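Local coordinates for protein trypsin-like serine protease (Magnetospirillum magneticum, PDB 5HMA) that promotes magnetite nucleation in magnetosomes by binding transition metal ions through its inactive protease-like domain, and is required for activation of the protease MamE, at residues V9-P21 / E46-R59; A155-T167 / E174-H186. All blocks are in the same frame, centred on the assembly; numbering follows the deposited sequence.

Contact 1: residues V9-P21 / E46-R59; sequences VVGVGGGGVNAGP and EISVQVATTGGIRR
Strands 9-13 and 47-51 close the N-terminal beta-barrel of this trypsin-like domain, and G11 pairs antiparallel with Q50 at the seam. Q50 N gives G11 O a nearly straight hydrogen bond of 2.7 Å, and G11 N answers to Q50 O. G13 and S48 form the next hydrogen-bonded pair, S48 N lying 2.8 Å from G13 O. Glycine suits position 11 because a side chain there would run into P21, whose ring crosses the Q50 side chain at about a right angle, P21 CD 3.6 Å from Q50 CD. V12, V49 and I47 turn the other way, toward the barrel interior; there V12 CG1, anti to its backbone N (chi1 178°), meets I47 CG2 at 3.9 Å.

Beyond the strands, R59 organises the glycine-rich loop. Its NH1 and NH2 grip G16 O end-on, both at 2.9 Å and nearly in the guanidinium plane, and A19 N, closing the type I turn G16-A19, makes a third donor to that oxygen. NE of R59 reaches back to S48 OG, which fixes the rotation of the flat group. Over one guanidinium face, toward its rim, lies NE2 of Q50, which bonds A19 O at 3.2 Å, while water 2 joins NE2 to G14 O. A leucine in place of R59 has no guanidinium for G16 O or S48 OG, and the glycine-rich loop, held then by the A19 N turn bond, would probably be freer to shift. Antiparallel pairing of the first strand with the fourth in chain order, the two edges of the sheet, shuts the six-stranded barrel of chymotrypsin-like proteases.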
# COMPACT_ATOMS: atom_id res chain seq x y z
N VAL A 9 -2.97 1.58 8.02
CA VAL A 9 -2.08 0.61 7.38
C VAL A 9 -2.62 -0.78 7.67
O VAL A 9 -2.73 -1.16 8.85
CB VAL A 9 -0.63 0.75 7.88
CG1 VAL A 9 0.30 -0.24 7.15
CG2 VAL A 9 -0.15 2.17 7.72
N VAL A 10 -2.98 -1.52 6.63
CA VAL A 10 -3.63 -2.81 6.81
C VAL A 10 -2.81 -3.94 6.21
O VAL A 10 -1.91 -3.70 5.40
CB VAL A 10 -5.05 -2.85 6.20
CG1 VAL A 10 -6.00 -1.87 6.90
CG2 VAL A 10 -5.00 -2.60 4.68
N GLY A 11 -3.14 -5.17 6.61
CA GLY A 11 -2.59 -6.33 5.94
C GLY A 11 -3.61 -6.84 4.93
O GLY A 11 -4.82 -6.72 5.15
N VAL A 12 -3.14 -7.39 3.82
CA VAL A 12 -4.02 -7.97 2.81
C VAL A 12 -3.62 -9.43 2.56
O VAL A 12 -2.44 -9.74 2.48
CB VAL A 12 -3.97 -7.16 1.50
CG1 VAL A 12 -4.83 -7.80 0.45
CG2 VAL A 12 -4.40 -5.70 1.75
N GLY A 13 -4.61 -10.32 2.43
CA GLY A 13 -4.31 -11.71 2.13
C GLY A 13 -5.55 -12.50 1.74
O GLY A 13 -6.60 -11.92 1.48
N GLY A 14 -5.41 -13.83 1.70
CA GLY A 14 -6.50 -14.72 1.33
C GLY A 14 -7.53 -14.81 2.45
O GLY A 14 -7.34 -14.23 3.51
N GLY A 15 -8.60 -15.56 2.23
CA GLY A 15 -9.67 -15.64 3.22
C GLY A 15 -9.56 -16.73 4.27
O GLY A 15 -10.44 -16.83 5.13
N GLY A 16 -8.50 -17.54 4.23
CA GLY A 16 -8.38 -18.64 5.18
C GLY A 16 -8.34 -18.17 6.62
O GLY A 16 -7.67 -17.16 6.89
N VAL A 17 -9.03 -18.85 7.54
CA VAL A 17 -9.01 -18.43 8.95
C VAL A 17 -7.60 -18.34 9.51
O VAL A 17 -7.36 -17.54 10.39
CB VAL A 17 -9.79 -19.35 9.89
CG1 VAL A 17 -10.91 -18.60 10.56
CG2 VAL A 17 -10.24 -20.59 9.20
N ASN A 18 -6.71 -19.22 9.04
CA ASN A 18 -5.38 -19.36 9.61
C ASN A 18 -4.38 -18.67 8.70
O ASN A 18 -3.18 -18.92 8.80
CB ASN A 18 -5.00 -20.84 9.80
CG ASN A 18 -5.14 -21.65 8.52
OD1 ASN A 18 -5.72 -21.17 7.54
ND2 ASN A 18 -4.63 -22.88 8.52
N ALA A 19 -4.88 -17.81 7.81
CA ALA A 19 -3.99 -17.07 6.91
C ALA A 19 -3.68 -15.68 7.46
O ALA A 19 -4.54 -15.04 8.06
CB ALA A 19 -4.60 -16.95 5.53
N GLY A 20 -2.46 -15.24 7.23
CA GLY A 20 -2.04 -13.89 7.56
C GLY A 20 -1.77 -13.07 6.31
O GLY A 20 -1.75 -13.62 5.21
N PRO A 21 -1.57 -11.75 6.48
CA PRO A 21 -1.23 -10.87 5.36
C PRO A 21 -0.06 -11.39 4.53
O PRO A 21 0.91 -11.87 5.11
CB PRO A 21 -0.84 -9.56 6.05
CG PRO A 21 -1.56 -9.59 7.38
CD PRO A 21 -1.66 -11.04 7.77
N GLU A 46 -10.24 -15.33 -2.64
CA GLU A 46 -11.01 -14.42 -1.81
C GLU A 46 -10.04 -13.50 -1.08
O GLU A 46 -8.91 -13.89 -0.79
CB GLU A 46 -11.91 -15.18 -0.83
CG GLU A 46 -11.33 -16.54 -0.43
CD GLU A 46 -12.08 -17.20 0.73
OE1 GLU A 46 -13.18 -16.71 1.08
OE2 GLU A 46 -11.57 -18.20 1.28
N ILE A 47 -10.45 -12.28 -0.79
CA ILE A 47 -9.55 -11.33 -0.16
C ILE A 47 -10.04 -10.97 1.22
O ILE A 47 -11.22 -10.65 1.42
CB ILE A 47 -9.40 -10.07 -1.01
CG1 ILE A 47 -8.85 -10.43 -2.39
CG2 ILE A 47 -8.48 -9.09 -0.30
CD1 ILE A 47 -9.12 -9.39 -3.44
N SER A 48 -9.13 -11.00 2.18
CA SER A 48 -9.47 -10.55 3.52
C SER A 48 -8.50 -9.45 3.91
O SER A 48 -7.30 -9.54 3.64
CB SER A 48 -9.43 -11.72 4.52
OG SER A 48 -9.72 -11.27 5.83
N VAL A 49 -9.02 -8.41 4.53
CA VAL A 49 -8.19 -7.30 4.96
C VAL A 49 -8.05 -7.36 6.47
O VAL A 49 -9.04 -7.57 7.17
CB VAL A 49 -8.78 -5.95 4.50
CG1 VAL A 49 -7.99 -4.77 5.14
CG2 VAL A 49 -8.76 -5.88 2.98
N GLN A 50 -6.83 -7.18 6.96
CA GLN A 50 -6.59 -7.26 8.39
C GLN A 50 -6.31 -5.88 8.96
O GLN A 50 -5.38 -5.20 8.53
CB GLN A 50 -5.44 -8.23 8.68
CG GLN A 50 -5.55 -9.50 7.82
CD GLN A 50 -5.17 -10.77 8.55
OE1 GLN A 50 -4.83 -10.75 9.74
NE2 GLN A 50 -5.24 -11.89 7.83
N VAL A 51 -7.14 -5.49 9.92
CA VAL A 51 -7.16 -4.13 10.45
C VAL A 51 -6.80 -4.17 11.92
O VAL A 51 -7.33 -4.99 12.67
CB VAL A 51 -8.56 -3.48 10.25
CG1 VAL A 51 -8.60 -2.06 10.84
CG2 VAL A 51 -8.96 -3.51 8.75
N ALA A 52 -5.89 -3.29 12.32
CA ALA A 52 -5.48 -3.19 13.72
C ALA A 52 -6.52 -2.43 14.52
O ALA A 52 -7.02 -1.39 14.07
CB ALA A 52 -4.10 -2.49 13.84
N THR A 53 -6.87 -2.95 15.69
CA THR A 53 -7.78 -2.24 16.58
C THR A 53 -7.22 -2.32 17.98
O THR A 53 -6.32 -3.11 18.25
CB THR A 53 -9.22 -2.82 16.57
OG1 THR A 53 -9.28 -3.95 17.44
CG2 THR A 53 -9.65 -3.22 15.16
N THR A 54 -7.76 -1.53 18.89
CA THR A 54 -7.38 -1.60 20.29
C THR A 54 -7.73 -2.97 20.91
O THR A 54 -7.23 -3.33 21.97
CB THR A 54 -8.05 -0.46 21.09
OG1 THR A 54 -9.44 -0.44 20.80
CG2 THR A 54 -7.46 0.90 20.71
N GLY A 55 -8.61 -3.73 20.25
CA GLY A 55 -8.93 -5.07 20.73
C GLY A 55 -8.19 -6.19 20.00
O GLY A 55 -8.47 -7.36 20.21
N GLY A 56 -7.23 -5.82 19.15
CA GLY A 56 -6.54 -6.80 18.32
C GLY A 56 -7.01 -6.77 16.87
O GLY A 56 -7.91 -5.99 16.51
N ILE A 57 -6.39 -7.61 16.05
CA ILE A 57 -6.66 -7.65 14.61
C ILE A 57 -8.10 -8.05 14.32
O ILE A 57 -8.59 -9.04 14.85
CB ILE A 57 -5.69 -8.62 13.90
CG1 ILE A 57 -4.25 -8.13 14.02
CG2 ILE A 57 -6.08 -8.76 12.44
CD1 ILE A 57 -3.96 -6.87 13.18
N ARG A 58 -8.78 -7.25 13.49
CA ARG A 58 -10.08 -7.62 12.95
C ARG A 58 -9.99 -7.83 11.44
O ARG A 58 -9.28 -7.11 10.74
CB ARG A 58 -11.13 -6.54 13.27
CG ARG A 58 -11.57 -6.61 14.72
CD ARG A 58 -12.86 -5.86 14.97
NE ARG A 58 -13.94 -6.30 14.09
CZ ARG A 58 -15.13 -5.70 14.04
NH1 ARG A 58 -15.36 -4.66 14.83
NH2 ARG A 58 -16.08 -6.13 13.22
N ARG A 59 -10.71 -8.83 10.94
CA ARG A 59 -10.65 -9.14 9.52
C ARG A 59 -11.94 -8.77 8.84
O ARG A 59 -13.02 -8.93 9.40
CB ARG A 59 -10.33 -10.62 9.31
CG ARG A 59 -8.93 -10.95 9.77
CD ARG A 59 -8.59 -12.39 9.60
NE ARG A 59 -8.42 -12.76 8.20
CZ ARG A 59 -8.08 -13.99 7.82
NH1 ARG A 59 -7.88 -14.92 8.75
NH2 ARG A 59 -7.95 -14.28 6.53
O HOH W 1 -5.03 -1.13 10.42
O HOH W 2 -5.81 -12.44 5.03
O HOH W 3 -8.98 -15.46 11.43

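Contact 2: residues A155-T167 / E174-H186; sequences AQGDLVGINIAAT and EGFTVPAQVIVSH. With NI (nickel (II) ion), chain C.
N163 and T177 face each other at the non-hydrogen-bonded position of a buried hairpin, their side chains side by side. T177 OG1 donates to N163 OD1 at 2.6 Å, nearly in line with the amide C=O, so the buried hydroxyl and the amide oxygen satisfy each other. Backbone pairs flank them: I164 N to F176 O and I162 N to V178 O, each 2.9 Å. On the opposite sheet face, I164 CD1 meets V178 CG2 at 3.8 Å, and A166 CB lies 3.9 Å from F176 CD1; the methyl of A166 packs against the ring, which also touches L126 and L136.

The hairpin belongs to the C-terminal barrel of the trypsin-like fold, and V160 and G161, both opposite L152, make a classic beta bulge. Glycine suits position 161, since a CB there would strike T177 CG2 and V178 O. From the bulge V160 O accepts A180 N, where the strand passes into helix 180-185.

Packing thins along that helix: I183 CD1 meets I162 CG1 at 3.9 Å, but L159 CD2 only at 4.3 Å. Just past the helix, partly exposed H186 makes no contact with strand 159-167; its ND1 donates to V182 O, directing NE2 to nickel at 2.2 Å beside three waters, with H71 completing the site.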
# COMPACT_ATOMS: atom_id res chain seq x y z
N ALA A 155 6.83 13.34 6.10
CA ALA A 155 6.99 13.53 7.52
C ALA A 155 5.72 14.09 8.17
O ALA A 155 5.56 14.05 9.39
CB ALA A 155 8.18 14.46 7.78
N GLN A 156 4.80 14.61 7.37
CA GLN A 156 3.55 15.11 7.92
C GLN A 156 2.47 14.01 7.95
O GLN A 156 1.37 14.24 8.43
CB GLN A 156 3.04 16.33 7.14
CG GLN A 156 3.75 17.64 7.46
CD GLN A 156 5.17 17.70 6.91
OE1 GLN A 156 5.40 17.46 5.71
NE2 GLN A 156 6.13 18.00 7.78
N GLY A 157 2.79 12.83 7.44
CA GLY A 157 1.81 11.75 7.42
C GLY A 157 0.92 11.75 6.19
O GLY A 157 0.02 10.92 6.09
N ASP A 158 1.17 12.66 5.26
CA ASP A 158 0.42 12.67 4.00
C ASP A 158 0.78 11.46 3.15
O ASP A 158 1.96 11.06 3.06
CB ASP A 158 0.71 13.94 3.21
CG ASP A 158 0.38 15.20 4.00
OD1 ASP A 158 -0.55 15.15 4.82
OD2 ASP A 158 1.07 16.23 3.80
N LEU A 159 -0.22 10.86 2.52
CA LEU A 159 0.02 9.75 1.60
C LEU A 159 0.81 10.26 0.40
O LEU A 159 0.39 11.22 -0.24
CB LEU A 159 -1.30 9.13 1.15
CG LEU A 159 -1.19 7.92 0.22
CD1 LEU A 159 -0.48 6.77 0.92
CD2 LEU A 159 -2.57 7.48 -0.23
N VAL A 160 1.96 9.66 0.09
CA VAL A 160 2.66 10.10 -1.12
C VAL A 160 2.74 8.97 -2.14
O VAL A 160 3.03 9.21 -3.32
CB VAL A 160 4.07 10.67 -0.81
CG1 VAL A 160 3.94 11.90 0.08
CG2 VAL A 160 4.97 9.64 -0.17
N GLY A 161 2.44 7.75 -1.72
CA GLY A 161 2.42 6.66 -2.67
C GLY A 161 2.20 5.27 -2.10
O GLY A 161 2.00 5.10 -0.90
N ILE A 162 2.23 4.29 -2.99
CA ILE A 162 2.03 2.89 -2.64
C ILE A 162 3.29 2.11 -3.02
O ILE A 162 3.75 2.18 -4.16
CB ILE A 162 0.79 2.31 -3.35
CG1 ILE A 162 -0.48 3.06 -2.92
CG2 ILE A 162 0.69 0.82 -3.07
CD1 ILE A 162 -0.83 2.86 -1.45
N ASN A 163 3.83 1.35 -2.08
CA ASN A 163 5.14 0.76 -2.26
C ASN A 163 5.12 -0.60 -2.95
O ASN A 163 4.14 -1.34 -2.87
CB ASN A 163 5.82 0.65 -0.90
CG ASN A 163 6.10 2.02 -0.32
OD1 ASN A 163 6.58 2.92 -1.03
ND2 ASN A 163 5.80 2.20 0.96
N ILE A 164 6.21 -0.88 -3.66
CA ILE A 164 6.46 -2.16 -4.31
C ILE A 164 7.89 -2.57 -3.99
O ILE A 164 8.83 -1.86 -4.37
CB ILE A 164 6.26 -2.09 -5.82
CG1 ILE A 164 4.85 -1.60 -6.18
CG2 ILE A 164 6.59 -3.45 -6.47
CD1 ILE A 164 4.60 -1.47 -7.69
N ALA A 165 8.05 -3.69 -3.30
CA ALA A 165 9.39 -4.25 -3.10
C ALA A 165 9.79 -5.05 -4.32
O ALA A 165 9.07 -5.96 -4.73
CB ALA A 165 9.44 -5.12 -1.86
N ALA A 166 10.93 -4.72 -4.92
CA ALA A 166 11.41 -5.49 -6.06
C ALA A 166 12.75 -6.11 -5.73
O ALA A 166 13.44 -5.67 -4.81
CB ALA A 166 11.50 -4.63 -7.30
N THR A 167 13.12 -7.14 -6.49
CA THR A 167 14.39 -7.82 -6.33
C THR A 167 15.38 -7.31 -7.37
O THR A 167 15.04 -7.22 -8.54
CB THR A 167 14.23 -9.34 -6.51
OG1 THR A 167 13.39 -9.87 -5.48
CG2 THR A 167 15.56 -10.03 -6.44
N GLU A 174 15.01 -3.89 -3.44
CA GLU A 174 14.99 -2.51 -3.88
C GLU A 174 13.60 -1.93 -3.69
O GLU A 174 12.60 -2.61 -3.94
CB GLU A 174 15.41 -2.40 -5.35
CG GLU A 174 16.79 -2.97 -5.67
CD GLU A 174 17.92 -2.23 -4.96
OE1 GLU A 174 17.72 -1.05 -4.57
OE2 GLU A 174 19.01 -2.83 -4.79
N GLY A 175 13.52 -0.67 -3.27
CA GLY A 175 12.24 -0.05 -3.02
C GLY A 175 11.69 0.82 -4.15
O GLY A 175 12.35 1.75 -4.62
N PHE A 176 10.47 0.52 -4.58
CA PHE A 176 9.79 1.35 -5.57
C PHE A 176 8.50 1.89 -4.98
O PHE A 176 7.99 1.36 -3.99
CB PHE A 176 9.51 0.55 -6.84
CG PHE A 176 10.75 0.26 -7.62
CD1 PHE A 176 11.61 -0.76 -7.22
CD2 PHE A 176 11.08 1.03 -8.72
CE1 PHE A 176 12.77 -1.02 -7.93
CE2 PHE A 176 12.25 0.76 -9.45
CZ PHE A 176 13.09 -0.26 -9.05
N THR A 177 7.97 2.95 -5.58
CA THR A 177 6.72 3.54 -5.10
C THR A 177 5.91 4.14 -6.24
O THR A 177 6.42 4.97 -7.01
CB THR A 177 6.96 4.67 -4.06
OG1 THR A 177 7.72 4.16 -2.95
CG2 THR A 177 5.62 5.19 -3.56
N VAL A 178 4.65 3.72 -6.35
CA VAL A 178 3.68 4.34 -7.25
C VAL A 178 3.20 5.65 -6.64
O VAL A 178 2.63 5.65 -5.56
CB VAL A 178 2.49 3.42 -7.51
CG1 VAL A 178 1.58 4.04 -8.58
CG2 VAL A 178 2.97 2.01 -7.91
N PRO A 179 3.43 6.79 -7.33
CA PRO A 179 3.00 8.09 -6.78
C PRO A 179 1.50 8.15 -6.50
O PRO A 179 0.71 7.62 -7.28
CB PRO A 179 3.40 9.08 -7.88
CG PRO A 179 4.52 8.42 -8.59
CD PRO A 179 4.21 6.94 -8.56
N ALA A 180 1.11 8.79 -5.41
CA ALA A 180 -0.30 8.81 -5.01
C ALA A 180 -1.20 9.50 -6.03
O ALA A 180 -2.39 9.22 -6.09
CB ALA A 180 -0.44 9.47 -3.64
N GLN A 181 -0.63 10.40 -6.84
CA GLN A 181 -1.43 11.10 -7.85
C GLN A 181 -2.04 10.13 -8.86
O GLN A 181 -3.10 10.39 -9.44
CB GLN A 181 -0.57 12.15 -8.57
CG GLN A 181 -1.33 12.97 -9.61
CD GLN A 181 -2.60 13.62 -9.05
OE1 GLN A 181 -2.66 14.00 -7.88
NE2 GLN A 181 -3.62 13.73 -9.90
N VAL A 182 -1.36 9.01 -9.07
CA VAL A 182 -1.84 7.96 -9.95
C VAL A 182 -3.18 7.44 -9.45
O VAL A 182 -4.09 7.18 -10.24
CB VAL A 182 -0.79 6.83 -10.07
CG1 VAL A 182 -1.42 5.54 -10.55
CG2 VAL A 182 0.36 7.27 -10.99
N ILE A 183 -3.32 7.32 -8.14
CA ILE A 183 -4.58 6.90 -7.54
C ILE A 183 -5.71 7.86 -7.89
O ILE A 183 -6.77 7.45 -8.36
CB ILE A 183 -4.45 6.78 -6.01
CG1 ILE A 183 -3.37 5.77 -5.64
CG2 ILE A 183 -5.79 6.39 -5.40
CD1 ILE A 183 -3.09 5.74 -4.14
N VAL A 184 -5.48 9.14 -7.63
CA VAL A 184 -6.49 10.17 -7.88
C VAL A 184 -7.01 10.14 -9.31
O VAL A 184 -8.22 10.12 -9.54
CB VAL A 184 -5.92 11.55 -7.56
CG1 VAL A 184 -6.98 12.63 -7.82
CG2 VAL A 184 -5.40 11.60 -6.12
N SER A 185 -6.09 10.13 -10.27
CA SER A 185 -6.44 10.29 -11.68
C SER A 185 -7.05 9.02 -12.29
O SER A 185 -7.87 9.10 -13.20
CB SER A 185 -5.22 10.71 -12.49
OG SER A 185 -4.16 9.80 -12.28
N HIS A 186 -6.65 7.86 -11.78
CA HIS A 186 -7.16 6.60 -12.31
C HIS A 186 -8.40 6.13 -11.53
O HIS A 186 -8.91 5.04 -11.75
CB HIS A 186 -6.07 5.52 -12.30
CG HIS A 186 -4.98 5.74 -13.31
ND1 HIS A 186 -3.93 6.60 -13.11
CD2 HIS A 186 -4.79 5.21 -14.55
CE1 HIS A 186 -3.14 6.60 -14.17
NE2 HIS A 186 -3.64 5.76 -15.05
NI NI C . -1.76 5.50 -16.09
O HOH W 4 -2.55 3.54 -16.72
O HOH W 5 -0.96 7.44 -15.42
O HOH W 6 0.11 5.01 -17.20

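How the contacts relate
The two contacts sit in different barrels of the protease-like domain, their centres about 22 Å apart and their nearest atoms about 8 Å apart, and they share no strand. Both are antiparallel pairings, but contact 1 joins strands well separated in sequence, whereas contact 2 is a local hairpin that runs on into a helix. Contact 2 is core: no touching residue is exposed, and apolar packing with one internal polar pair predominates. Contact 1 is partly buried; V12 and V49 face inward, while glycines, an arginine and waters handle the surface loop. Metal chemistry belongs to contact 2 alone, at its helix end, and contact 1 lies away from that site.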